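Side-chain contacts in protein YciF (PDB 2GS4), which is of unknown function but, as a homodimeric stress protein of the ferritin-like class related to rubrerythrin, probably binds metal: residues T5-F10 with S66-K71; I11-D16 with Y117-T122; S15-A20 with E56-V61; K22-A27 with E49-Q54; T122-L127 with K131-L136. All blocks are in the same frame, centred on the assembly; numbering follows the deposited sequence.

Interaction 1. Residues T5-F10 with S66-K71; sequences TIEDVF and SNLKIK
Glu7 and Phe10, on the first two turns of helix 6-33, meet Asn67 and Leu68 of the loop after helix 38-63 in a small, half-polar contact at one end of the molecule. The nearest backbones, at Glu7 and Leu68, keep their CA atoms 8.7 Å apart, so side chains alone bridge the gap. The Glu7 chain bends at chi2 (-55°), which turns its carboxylate towards the loop. OE2 there lies 2.9 Å from Asn67 ND2, with the carboxylate and amide planes 76° apart. Both atoms are hydrogen-bonded to the hydroxyl of Tyr129, which thereby joins the two side chains. The Leu68 methyl CD2 is pressed unusually close to Glu7 OE2, at 3.1 Å. This is the start of the first helix of a ferritin-like bundle, and a capping box marks it: Asp8 N donates to Thr5 OG1 over 3.1 Å, while Thr5 N donates back to Asp8 OD2, also over 3.1 Å. Replacing Glu7 by an alanine would probably deprive the Tyr129 hydroxyl of its carboxylate partner, leave Asn67 held by Tyr129 alone of the two, and open a gap beside Leu68 CD2. Deeper in, the edge of the Phe10 ring faces the same leucine, CD1 lying 4.1 Å from Leu68 CD2, and the ring continues onto Leu120, Leu123 and Ala124 of helix 95-126.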
# COMPACT_ATOMS: atom_id res chain seq x y z
N THR A 5 3.97 -8.25 -19.42
CA THR A 5 4.74 -9.43 -19.07
C THR A 5 5.04 -9.42 -17.57
O THR A 5 4.87 -8.39 -16.91
CB THR A 5 6.08 -9.48 -19.83
OG1 THR A 5 6.96 -8.47 -19.33
CG2 THR A 5 5.85 -9.24 -21.32
N ILE A 6 5.47 -10.57 -17.06
CA ILE A 6 5.80 -10.72 -15.65
C ILE A 6 6.92 -9.73 -15.35
O ILE A 6 7.01 -9.13 -14.28
CB ILE A 6 6.30 -12.15 -15.38
CG1 ILE A 6 5.17 -13.14 -15.69
CG2 ILE A 6 6.81 -12.29 -13.96
CD1 ILE A 6 3.85 -12.80 -15.02
N GLU A 7 7.76 -9.57 -16.37
CA GLU A 7 8.89 -8.68 -16.33
C GLU A 7 8.44 -7.23 -16.10
O GLU A 7 9.02 -6.53 -15.27
CB GLU A 7 9.65 -8.82 -17.66
CG GLU A 7 11.13 -9.01 -17.49
CD GLU A 7 11.72 -7.90 -16.67
OE1 GLU A 7 11.31 -6.74 -16.90
OE2 GLU A 7 12.58 -8.17 -15.81
N ASP A 8 7.42 -6.78 -16.83
CA ASP A 8 6.92 -5.42 -16.65
C ASP A 8 6.38 -5.26 -15.23
O ASP A 8 6.59 -4.23 -14.59
CB ASP A 8 5.78 -5.07 -17.61
CG ASP A 8 6.20 -5.07 -19.07
OD1 ASP A 8 7.32 -4.62 -19.40
OD2 ASP A 8 5.37 -5.51 -19.91
N VAL A 9 5.65 -6.27 -14.74
CA VAL A 9 5.09 -6.23 -13.39
C VAL A 9 6.24 -6.14 -12.39
O VAL A 9 6.18 -5.35 -11.45
CB VAL A 9 4.25 -7.49 -13.06
CG1 VAL A 9 3.82 -7.46 -11.59
CG2 VAL A 9 3.02 -7.56 -13.94
N PHE A 10 7.27 -6.95 -12.60
CA PHE A 10 8.42 -6.95 -11.71
C PHE A 10 9.12 -5.60 -11.69
O PHE A 10 9.42 -5.07 -10.61
CB PHE A 10 9.41 -8.05 -12.09
CG PHE A 10 10.64 -8.10 -11.21
CD1 PHE A 10 11.86 -7.65 -11.68
CD2 PHE A 10 10.56 -8.58 -9.90
CE1 PHE A 10 13.00 -7.67 -10.86
CE2 PHE A 10 11.68 -8.61 -9.08
CZ PHE A 10 12.91 -8.16 -9.56
N SER A 66 20.55 -7.21 -17.39
CA SER A 66 20.66 -6.21 -18.45
C SER A 66 19.40 -5.41 -18.78
O SER A 66 19.47 -4.21 -19.03
CB SER A 66 21.19 -6.89 -19.71
OG SER A 66 22.38 -7.60 -19.43
N ASN A 67 18.25 -6.08 -18.77
CA ASN A 67 16.97 -5.46 -19.10
C ASN A 67 16.36 -4.60 -17.98
O ASN A 67 15.51 -3.76 -18.24
CB ASN A 67 15.97 -6.54 -19.46
CG ASN A 67 15.74 -7.51 -18.32
OD1 ASN A 67 16.68 -8.13 -17.83
ND2 ASN A 67 14.50 -7.62 -17.88
N LEU A 68 16.78 -4.83 -16.74
CA LEU A 68 16.22 -4.09 -15.62
C LEU A 68 16.60 -2.60 -15.59
O LEU A 68 17.67 -2.21 -16.05
CB LEU A 68 16.61 -4.79 -14.31
CG LEU A 68 16.18 -6.26 -14.21
CD1 LEU A 68 16.54 -6.84 -12.85
CD2 LEU A 68 14.68 -6.35 -14.43
N LYS A 69 15.69 -1.78 -15.06
CA LYS A 69 15.89 -0.33 -14.93
C LYS A 69 14.97 0.07 -13.77
O LYS A 69 14.23 -0.76 -13.28
CB LYS A 69 15.44 0.41 -16.21
CG LYS A 69 15.91 1.87 -16.30
CD LYS A 69 15.26 2.64 -17.45
CE LYS A 69 13.93 3.29 -17.04
NZ LYS A 69 14.09 4.67 -16.49
N ILE A 70 15.05 1.31 -13.30
CA ILE A 70 14.14 1.76 -12.25
C ILE A 70 13.36 2.86 -12.93
O ILE A 70 13.96 3.81 -13.44
CB ILE A 70 14.85 2.38 -11.01
CG1 ILE A 70 15.59 1.31 -10.21
CG2 ILE A 70 13.83 3.08 -10.12
CD1 ILE A 70 14.68 0.24 -9.65
N LYS A 71 12.04 2.75 -12.97
CA LYS A 71 11.25 3.80 -13.59
C LYS A 71 10.85 4.78 -12.48
O LYS A 71 10.53 4.37 -11.37
CB LYS A 71 10.03 3.18 -14.30
CG LYS A 71 10.41 2.33 -15.54
CD LYS A 71 9.20 1.69 -16.22
CE LYS A 71 9.54 1.23 -17.65
NZ LYS A 71 9.77 2.38 -18.58

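Interaction 2. Residues I11-D16 with Y117-T122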
# COMPACT_ATOMS: atom_id res chain seq x y z
N ILE A 11 9.39 -5.04 -12.87
CA ILE A 11 10.06 -3.75 -12.90
C ILE A 11 9.20 -2.67 -12.23
O ILE A 11 9.70 -1.84 -11.49
CB ILE A 11 10.47 -3.34 -14.36
CG1 ILE A 11 11.28 -2.06 -14.32
CG2 ILE A 11 9.25 -3.19 -15.25
CD1 ILE A 11 12.40 -2.18 -13.37
N HIS A 12 7.89 -2.72 -12.48
CA HIS A 12 6.97 -1.76 -11.88
C HIS A 12 7.04 -1.84 -10.35
O HIS A 12 7.22 -0.82 -9.68
CB HIS A 12 5.53 -2.04 -12.34
CG HIS A 12 4.49 -1.41 -11.47
ND1 HIS A 12 4.26 -0.05 -11.46
CD2 HIS A 12 3.62 -1.95 -10.59
CE1 HIS A 12 3.29 0.22 -10.60
NE2 HIS A 12 2.89 -0.92 -10.06
N LEU A 13 6.87 -3.04 -9.79
CA LEU A 13 6.89 -3.21 -8.34
C LEU A 13 8.24 -2.87 -7.71
O LEU A 13 8.29 -2.35 -6.59
CB LEU A 13 6.49 -4.65 -7.98
CG LEU A 13 5.02 -5.03 -8.19
CD1 LEU A 13 4.84 -6.52 -7.97
CD2 LEU A 13 4.13 -4.23 -7.25
N LEU A 14 9.33 -3.17 -8.41
CA LEU A 14 10.66 -2.87 -7.89
C LEU A 14 10.87 -1.36 -7.85
O LEU A 14 11.46 -0.83 -6.89
CB LEU A 14 11.73 -3.51 -8.79
CG LEU A 14 13.17 -3.36 -8.29
CD1 LEU A 14 13.38 -4.23 -7.07
CD2 LEU A 14 14.14 -3.75 -9.40
N SER A 15 10.40 -0.68 -8.89
CA SER A 15 10.52 0.77 -9.00
C SER A 15 9.69 1.45 -7.91
O SER A 15 10.08 2.50 -7.38
CB SER A 15 10.04 1.25 -10.37
OG SER A 15 10.89 0.76 -11.40
N ASP A 16 8.55 0.85 -7.59
CA ASP A 16 7.67 1.39 -6.56
C ASP A 16 8.39 1.21 -5.23
O ASP A 16 8.44 2.13 -4.41
CB ASP A 16 6.34 0.61 -6.55
CG ASP A 16 5.13 1.52 -6.39
OD1 ASP A 16 4.02 0.99 -6.16
OD2 ASP A 16 5.29 2.75 -6.49
N TYR A 117 8.65 -7.21 -0.51
CA TYR A 117 9.84 -7.98 -0.85
C TYR A 117 9.55 -9.46 -1.04
O TYR A 117 10.25 -10.15 -1.78
CB TYR A 117 10.92 -7.75 0.22
CG TYR A 117 11.68 -6.46 -0.01
CD1 TYR A 117 12.71 -6.40 -0.95
CD2 TYR A 117 11.36 -5.30 0.69
CE1 TYR A 117 13.40 -5.21 -1.19
CE2 TYR A 117 12.04 -4.10 0.46
CZ TYR A 117 13.06 -4.07 -0.48
OH TYR A 117 13.75 -2.90 -0.70
N GLY A 118 8.51 -9.96 -0.37
CA GLY A 118 8.15 -11.35 -0.53
C GLY A 118 7.72 -11.51 -1.98
O GLY A 118 8.14 -12.44 -2.67
N THR A 119 6.90 -10.58 -2.44
CA THR A 119 6.39 -10.57 -3.81
C THR A 119 7.52 -10.41 -4.83
O THR A 119 7.60 -11.16 -5.80
CB THR A 119 5.34 -9.44 -3.99
OG1 THR A 119 4.20 -9.72 -3.17
CG2 THR A 119 4.90 -9.35 -5.45
N LEU A 120 8.41 -9.44 -4.61
CA LEU A 120 9.52 -9.19 -5.53
C LEU A 120 10.48 -10.38 -5.62
O LEU A 120 10.94 -10.74 -6.71
CB LEU A 120 10.29 -7.93 -5.12
CG LEU A 120 9.60 -6.59 -5.38
CD1 LEU A 120 10.33 -5.47 -4.64
CD2 LEU A 120 9.55 -6.30 -6.87
N ALA A 121 10.78 -10.99 -4.48
CA ALA A 121 11.69 -12.14 -4.45
C ALA A 121 11.11 -13.32 -5.24
O ALA A 121 11.84 -13.98 -5.98
CB ALA A 121 11.96 -12.55 -3.01
N THR A 122 9.81 -13.58 -5.09
CA THR A 122 9.16 -14.68 -5.80
C THR A 122 9.14 -14.39 -7.30
O THR A 122 9.44 -15.26 -8.12
CB THR A 122 7.71 -14.93 -5.27
OG1 THR A 122 7.75 -15.30 -3.89
CG2 THR A 122 7.02 -16.05 -6.05
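Leu120 of helix 95-126 drives its two methyls against Leu13 and Leu14 of helix 6-33, and apolar contact accounts for everything that passes between the two segments. CD2 is the deeper branch. It lies 3.6 Å from Leu13 CB and 3.5 Å from Leu14 N, close against the backbone between the two leucines. CD1 faces the end of the neighbouring side chain, 4.1 Å from Leu14 CD1, and the two leucines cross at about a right angle. With CG of Leu120 opposite its own carbonyl carbon (chi1 -72°), the isobutyl group extends across the interface. Leu13 also uses a methyl: its CD1 meets Thr119 CG2 at 3.8 Å, again nearly at right angles. Thr119 turns this methyl to Leu13, while its OG1 is hydrogen-bonded to the carbonyl of Ala115, one turn back.

No hydrogen bond crosses between the segments; the polar bonds lie within each helix or lead out to a loop. Ile11 O accepts from Ser15 N and from Ser15 OG, each over 2.9 Å, and the two donors reach it from opposite faces of the carbonyl plane. Ser15 OG also bonds to Lys71 N, tying helix 6-33 to the loop that follows helix 38-63.

Thr119 packs on His12 of the second subunit, so the contact reaches the dimer interface. The short axes come within 10.2 Å with N-to-C directions 143° apart, a roughly antiparallel pairing of the first and third long helices, as expected for the four-helix bundle of ferritin-like proteins.

Interaction 3. Residues S15-A20 with E56-V61; sequences SDTYSA and ERIDQV
Tyr18 and Ile58 stand opposite each other, CA to CA 7.1 Å, on two nearly antiparallel helical segments whose N-to-C directions differ by 161° and whose axes approach to 10.8 Å. Ile58 fills the space between them with both of its branches. Its CG2 methyl meets the edge of the Tyr18 ring, 3.5 Å from CD1 and near the ring plane, so this is an edge contact and not a methyl laid over a face. Its other branch ends in CD1, which rests 3.9 Å from Tyr18 CA and 4.1 Å from Thr17 CG2. The tyrosine CG lies opposite the backbone N (chi1 -171°), which swings the ring towards Ile58 and Asp59. The latter brings OD1 to the same edge, 3.7 Å from Tyr18 CE1, with the carboxylate inclined 51° to the ring; the polar end of the tyrosine makes a weak hydrogen bond with Lys22 NZ. Were a serine to stand in for Tyr18, the CG2 methyl of Ile58 would probably lose the ring edge it rests against, and a gap would open between the helices beside Ile70. That isoleucine, from the loop after helix 38-63, packs on both Tyr18 and Ile58; elsewhere Tyr117 of helix 95-126 touches Thr17 and Ile58, so that helices 6-33 and 38-63 are joined here next to the third long helix of the bundle.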
# COMPACT_ATOMS: atom_id res chain seq x y z
N SER A 15 10.40 -0.68 -8.89
CA SER A 15 10.52 0.77 -9.00
C SER A 15 9.69 1.45 -7.91
O SER A 15 10.08 2.50 -7.38
CB SER A 15 10.04 1.25 -10.37
OG SER A 15 10.89 0.76 -11.40
N ASP A 16 8.55 0.85 -7.59
CA ASP A 16 7.67 1.39 -6.56
C ASP A 16 8.39 1.21 -5.23
O ASP A 16 8.44 2.13 -4.41
CB ASP A 16 6.34 0.61 -6.55
CG ASP A 16 5.13 1.52 -6.39
OD1 ASP A 16 4.02 0.99 -6.16
OD2 ASP A 16 5.29 2.75 -6.49
N THR A 17 8.97 0.03 -5.03
CA THR A 17 9.68 -0.23 -3.78
C THR A 17 10.89 0.71 -3.64
O THR A 17 11.19 1.17 -2.54
CB THR A 17 10.10 -1.72 -3.70
OG1 THR A 17 8.95 -2.52 -3.42
CG2 THR A 17 11.14 -1.94 -2.61
N TYR A 18 11.56 1.02 -4.75
CA TYR A 18 12.70 1.93 -4.72
C TYR A 18 12.18 3.26 -4.15
O TYR A 18 12.78 3.84 -3.25
CB TYR A 18 13.25 2.17 -6.13
CG TYR A 18 14.57 2.93 -6.19
CD1 TYR A 18 15.78 2.27 -5.98
CD2 TYR A 18 14.60 4.30 -6.45
CE1 TYR A 18 16.99 2.96 -6.04
CE2 TYR A 18 15.81 5.00 -6.51
CZ TYR A 18 17.00 4.32 -6.31
OH TYR A 18 18.20 4.98 -6.37
N SER A 19 11.05 3.71 -4.68
CA SER A 19 10.44 4.95 -4.21
C SER A 19 10.09 4.85 -2.72
O SER A 19 10.36 5.78 -1.96
CB SER A 19 9.19 5.28 -5.03
OG SER A 19 8.39 6.27 -4.40
N ALA A 20 9.52 3.73 -2.31
CA ALA A 20 9.13 3.53 -0.91
C ALA A 20 10.32 3.65 0.04
O ALA A 20 10.21 4.27 1.09
CB ALA A 20 8.47 2.16 -0.75
N GLU A 56 20.90 0.38 -1.74
CA GLU A 56 22.10 -0.05 -2.48
C GLU A 56 21.87 -1.44 -3.05
O GLU A 56 22.28 -1.75 -4.17
CB GLU A 56 23.34 -0.07 -1.58
CG GLU A 56 23.75 1.31 -1.08
CD GLU A 56 24.15 2.24 -2.20
OE1 GLU A 56 23.94 3.45 -2.05
OE2 GLU A 56 24.68 1.75 -3.22
N ARG A 57 21.20 -2.30 -2.28
CA ARG A 57 20.94 -3.65 -2.75
C ARG A 57 20.02 -3.63 -3.98
O ARG A 57 20.15 -4.48 -4.86
CB ARG A 57 20.33 -4.49 -1.62
CG ARG A 57 20.40 -5.99 -1.87
CD ARG A 57 20.07 -6.77 -0.60
NE ARG A 57 21.09 -6.60 0.42
CZ ARG A 57 20.83 -6.45 1.72
NH1 ARG A 57 21.82 -6.31 2.59
NH2 ARG A 57 19.57 -6.41 2.14
N ILE A 58 19.10 -2.66 -4.04
CA ILE A 58 18.22 -2.55 -5.19
C ILE A 58 19.05 -2.17 -6.43
O ILE A 58 18.74 -2.61 -7.54
CB ILE A 58 17.09 -1.48 -4.97
CG1 ILE A 58 16.05 -2.01 -3.97
CG2 ILE A 58 16.40 -1.17 -6.30
CD1 ILE A 58 15.00 -0.97 -3.57
N ASP A 59 20.07 -1.34 -6.26
CA ASP A 59 20.91 -0.97 -7.40
C ASP A 59 21.58 -2.24 -7.92
O ASP A 59 21.74 -2.42 -9.13
CB ASP A 59 22.00 0.03 -7.00
CG ASP A 59 21.44 1.34 -6.49
OD1 ASP A 59 20.38 1.77 -6.98
OD2 ASP A 59 22.08 1.95 -5.60
N GLN A 60 21.96 -3.11 -6.99
CA GLN A 60 22.59 -4.38 -7.31
C GLN A 60 21.63 -5.28 -8.09
O GLN A 60 22.03 -5.95 -9.04
CB GLN A 60 23.03 -5.12 -6.04
CG GLN A 60 24.29 -4.59 -5.35
CD GLN A 60 24.71 -5.47 -4.18
OE1 GLN A 60 25.65 -6.27 -4.28
NE2 GLN A 60 24.01 -5.34 -3.06
N VAL A 61 20.36 -5.30 -7.67
CA VAL A 61 19.35 -6.11 -8.34
C VAL A 61 19.19 -5.66 -9.77
O VAL A 61 19.12 -6.47 -10.70
CB VAL A 61 17.95 -5.98 -7.66
CG1 VAL A 61 16.87 -6.49 -8.62
CG2 VAL A 61 17.92 -6.78 -6.38

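Interaction 4. Residues K22-A27 with E49-Q54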
# COMPACT_ATOMS: atom_id res chain seq x y z
N LYS A 22 13.11 5.19 -0.53
CA LYS A 22 13.56 6.57 -0.66
C LYS A 22 12.78 7.43 0.35
O LYS A 22 13.36 8.19 1.12
CB LYS A 22 13.27 7.07 -2.08
CG LYS A 22 14.34 7.95 -2.68
CD LYS A 22 15.50 7.13 -3.24
CE LYS A 22 16.62 8.05 -3.70
NZ LYS A 22 17.89 7.32 -3.90
N GLN A 23 11.46 7.30 0.32
CA GLN A 23 10.60 8.04 1.22
C GLN A 23 10.85 7.57 2.64
O GLN A 23 10.89 8.38 3.57
CB GLN A 23 9.12 7.81 0.87
CG GLN A 23 8.75 8.13 -0.56
CD GLN A 23 7.28 7.86 -0.85
OE1 GLN A 23 6.41 8.34 -0.13
NE2 GLN A 23 7.01 7.10 -1.89
N LEU A 24 11.04 6.26 2.82
CA LEU A 24 11.26 5.76 4.16
C LEU A 24 12.49 6.41 4.83
O LEU A 24 12.44 6.71 6.03
CB LEU A 24 11.38 4.23 4.15
CG LEU A 24 11.01 3.52 5.46
CD1 LEU A 24 9.68 4.04 6.01
CD2 LEU A 24 10.91 2.02 5.23
N THR A 25 13.56 6.66 4.08
CA THR A 25 14.77 7.29 4.65
C THR A 25 14.45 8.58 5.41
O THR A 25 14.90 8.76 6.54
CB THR A 25 15.85 7.62 3.57
OG1 THR A 25 15.31 8.50 2.59
CG2 THR A 25 16.35 6.34 2.90
N ARG A 26 13.69 9.47 4.78
CA ARG A 26 13.30 10.73 5.42
C ARG A 26 12.43 10.43 6.65
O ARG A 26 12.69 10.94 7.74
CB ARG A 26 12.51 11.63 4.46
CG ARG A 26 13.32 12.33 3.36
CD ARG A 26 13.14 11.70 1.97
NE ARG A 26 11.81 11.91 1.38
CZ ARG A 26 11.49 11.58 0.13
NH1 ARG A 26 12.40 11.04 -0.68
NH2 ARG A 26 10.26 11.80 -0.33
N ALA A 27 11.42 9.60 6.47
CA ALA A 27 10.50 9.27 7.55
C ALA A 27 11.18 8.70 8.80
O ALA A 27 10.83 9.06 9.92
CB ALA A 27 9.44 8.30 7.06
N GLU A 49 19.62 3.35 8.73
CA GLU A 49 20.87 2.94 8.11
C GLU A 49 20.66 1.71 7.25
O GLU A 49 21.08 1.68 6.10
CB GLU A 49 21.92 2.69 9.19
CG GLU A 49 22.25 3.94 9.98
CD GLU A 49 22.58 5.10 9.06
OE1 GLU A 49 22.34 6.26 9.46
OE2 GLU A 49 23.09 4.85 7.95
N GLU A 50 19.97 0.71 7.80
CA GLU A 50 19.68 -0.51 7.06
C GLU A 50 18.90 -0.20 5.77
O GLU A 50 19.10 -0.85 4.76
CB GLU A 50 18.91 -1.49 7.98
CG GLU A 50 18.18 -2.65 7.30
CD GLU A 50 17.44 -3.54 8.31
OE1 GLU A 50 16.27 -3.90 8.05
OE2 GLU A 50 18.03 -3.89 9.35
N THR A 51 18.02 0.81 5.81
CA THR A 51 17.24 1.18 4.63
C THR A 51 18.12 1.78 3.53
O THR A 51 17.89 1.53 2.34
CB THR A 51 16.09 2.18 4.97
OG1 THR A 51 15.15 1.54 5.86
CG2 THR A 51 15.34 2.60 3.70
N HIS A 52 19.12 2.58 3.92
CA HIS A 52 20.02 3.14 2.92
C HIS A 52 20.76 1.96 2.30
O HIS A 52 21.03 1.94 1.09
CB HIS A 52 21.02 4.12 3.56
CG HIS A 52 20.56 5.55 3.54
ND1 HIS A 52 20.26 6.26 4.69
CD2 HIS A 52 20.33 6.39 2.51
CE1 HIS A 52 19.86 7.47 4.36
NE2 HIS A 52 19.89 7.58 3.05
N GLY A 53 21.06 0.96 3.12
CA GLY A 53 21.75 -0.21 2.63
C GLY A 53 20.88 -1.01 1.66
O GLY A 53 21.38 -1.60 0.71
N GLN A 54 19.57 -1.04 1.92
CA GLN A 54 18.64 -1.78 1.08
C GLN A 54 18.48 -1.09 -0.27
O GLN A 54 18.25 -1.76 -1.29
CB GLN A 54 17.30 -1.94 1.82
CG GLN A 54 17.46 -2.82 3.06
CD GLN A 54 16.30 -2.77 4.04
OE1 GLN A 54 15.42 -1.91 3.94
NE2 GLN A 54 16.30 -3.68 5.01
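Thr51 OG1 is hydrogen-bonded to the carbonyl of His47, one turn back in helix 38-63, while its methyl CG2, anti to the backbone N (chi1 -64° for OG1), faces Thr25 of helix 6-33. Between the segments themselves no hydrogen bond forms. Thr25 CG2 does most of the touching: it is 4.0 Å from Thr51 CG2, and it also sits above the imidazole of His52. The latter is a CH-pi contact, with CG2 3.9 Å from the ring centroid and only 16° from the ring normal. The Thr25 methyl is opposite its own carbonyl carbon, an orientation that directs it across to the partner helix while OG1 turns back towards the preceding turn. Leu24 CB adds a looser contact, 4.3 Å from Thr51 CG2. The segments run almost antiparallel, 163° apart, with axes 9.4 Å from each other, a distance that small threonine side chains can span; they pair the first two long helices as in ferritin-like four-helix bundles. Leu24 reaches Val109 and Glu113 of helix 95-126 and also Met78 of the shorter helix 76-89, while Gln54 NE2 is hydrogen-bonded to Glu142 and Glu143 of helix 130-159, so this pairing borders three further helices.

Interaction 5. Residues T122-L127 with K131-L136; sequences TLAEQL and KAAKLL
Ala124 faces Ala132, Ala133 and Leu136 across the hairpin that joins helix 95-126 to helix 130-159, and its single methyl makes most of the apolar contacts. CB is 3.7 Å from Leu136 CD1, 4.0 Å from Ala132 CB and 3.8 Å from the backbone N of Ala133. It therefore bears on the helix backbone as well as on side chains. Such closeness is possible because the facing residues are alanines: the CA atoms of Ala124 and Ala133 are 5.2 Å apart, and the axes approach to 7.9 Å with N-to-C directions 162° apart, nearly antiparallel. Glu125 adds the methylene part of its chain, CG packing 3.4 Å from Ala133 CB.

The charged groups lie to one side of this alanine contact. The Glu125 chain is extended beyond CG, and its OE1 forms a salt bridge with Lys137, one turn beyond Ala133. Lys134 NZ, hydrogen-bonded to the carbonyl of Arg130, is 5.4 Å from Glu125 OE2 and probably adds to the positive field there.

This is the tightly turned end of the bundle's second helix pair. Leu123 and Leu127 pack on helix 6-33 through Phe10, and Ala132 and Leu135 meet Val61 of helix 38-63. Val9 of the second subunit lies against Thr122 and Leu123.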
# COMPACT_ATOMS: atom_id res chain seq x y z
N THR A 122 9.81 -13.58 -5.09
CA THR A 122 9.16 -14.68 -5.80
C THR A 122 9.14 -14.39 -7.30
O THR A 122 9.44 -15.26 -8.12
CB THR A 122 7.71 -14.93 -5.27
OG1 THR A 122 7.75 -15.30 -3.89
CG2 THR A 122 7.02 -16.05 -6.05
N LEU A 123 8.80 -13.15 -7.68
CA LEU A 123 8.77 -12.78 -9.09
C LEU A 123 10.17 -12.93 -9.69
O LEU A 123 10.33 -13.50 -10.76
CB LEU A 123 8.27 -11.34 -9.26
CG LEU A 123 6.79 -11.14 -8.93
CD1 LEU A 123 6.40 -9.70 -9.24
CD2 LEU A 123 5.94 -12.10 -9.75
N ALA A 124 11.17 -12.41 -8.99
CA ALA A 124 12.54 -12.51 -9.47
C ALA A 124 12.89 -13.98 -9.66
O ALA A 124 13.47 -14.36 -10.68
CB ALA A 124 13.50 -11.86 -8.48
N GLU A 125 12.54 -14.82 -8.69
CA GLU A 125 12.83 -16.25 -8.79
C GLU A 125 12.16 -16.87 -10.00
O GLU A 125 12.78 -17.62 -10.75
CB GLU A 125 12.36 -16.98 -7.54
CG GLU A 125 13.49 -17.36 -6.61
CD GLU A 125 13.01 -18.13 -5.40
OE1 GLU A 125 12.24 -17.56 -4.60
OE2 GLU A 125 13.40 -19.30 -5.26
N GLN A 126 10.89 -16.54 -10.18
CA GLN A 126 10.11 -17.07 -11.28
C GLN A 126 10.55 -16.54 -12.65
O GLN A 126 10.21 -17.13 -13.68
CB GLN A 126 8.63 -16.80 -11.03
CG GLN A 126 8.03 -17.73 -9.99
CD GLN A 126 7.74 -19.11 -10.54
OE1 GLN A 126 6.72 -19.32 -11.20
NE2 GLN A 126 8.63 -20.05 -10.30
N LEU A 127 11.29 -15.43 -12.67
CA LEU A 127 11.75 -14.88 -13.94
C LEU A 127 13.16 -15.37 -14.26
O LEU A 127 13.73 -15.02 -15.28
CB LEU A 127 11.73 -13.35 -13.89
CG LEU A 127 10.35 -12.67 -13.96
CD1 LEU A 127 10.43 -11.26 -13.39
CD2 LEU A 127 9.87 -12.63 -15.41
N LYS A 131 20.45 -14.07 -8.91
CA LYS A 131 21.12 -13.12 -8.02
C LYS A 131 20.12 -12.15 -7.41
O LYS A 131 20.24 -11.77 -6.24
CB LYS A 131 22.20 -12.36 -8.78
CG LYS A 131 22.96 -11.37 -7.93
CD LYS A 131 24.21 -10.88 -8.61
CE LYS A 131 24.95 -9.91 -7.71
NZ LYS A 131 25.20 -10.50 -6.37
N ALA A 132 19.14 -11.73 -8.20
CA ALA A 132 18.14 -10.80 -7.70
C ALA A 132 17.34 -11.47 -6.58
O ALA A 132 17.19 -10.89 -5.50
CB ALA A 132 17.21 -10.37 -8.83
N ALA A 133 16.85 -12.69 -6.80
CA ALA A 133 16.07 -13.38 -5.78
C ALA A 133 16.82 -13.48 -4.45
O ALA A 133 16.25 -13.27 -3.39
CB ALA A 133 15.68 -14.77 -6.26
N LYS A 134 18.10 -13.82 -4.53
CA LYS A 134 18.93 -13.96 -3.34
C LYS A 134 19.01 -12.64 -2.60
O LYS A 134 18.90 -12.59 -1.38
CB LYS A 134 20.33 -14.44 -3.73
CG LYS A 134 20.36 -15.53 -4.80
CD LYS A 134 19.69 -16.83 -4.36
CE LYS A 134 18.24 -16.93 -4.83
NZ LYS A 134 18.10 -16.94 -6.32
N LEU A 135 19.22 -11.56 -3.35
CA LEU A 135 19.32 -10.24 -2.77
C LEU A 135 18.02 -9.80 -2.13
O LEU A 135 18.00 -9.28 -1.03
CB LEU A 135 19.72 -9.22 -3.83
CG LEU A 135 21.11 -9.46 -4.38
CD1 LEU A 135 21.35 -8.54 -5.55
CD2 LEU A 135 22.15 -9.25 -3.28
N LEU A 136 16.92 -10.00 -2.85
CA LEU A 136 15.62 -9.60 -2.34
C LEU A 136 15.25 -10.39 -1.09
O LEU A 136 14.59 -9.85 -0.19
CB LEU A 136 14.56 -9.75 -3.43
CG LEU A 136 14.78 -8.82 -4.63
CD1 LEU A 136 14.03 -9.35 -5.83
CD2 LEU A 136 14.34 -7.40 -4.28

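Helix 6-33 carries one side of interactions 1 to 4, and interaction 5 closes the partner pair of helices. Interactions 2 and 5 are the buried ones and are apolar between their segments, with leucines at a wide axis spacing in the first and alanines at a close one in the second; both, like interaction 1, reach the second subunit. Interactions 3 and 4 join the same two helices, 6-33 and 38-63, in succession, and both combine buried aliphatic groups with a less buried ring, met at its edge in one and over its face in the other. Interaction 1, at the end of the bundle, is the most polar, yet its Phe10 leads into interactions 2 and 5.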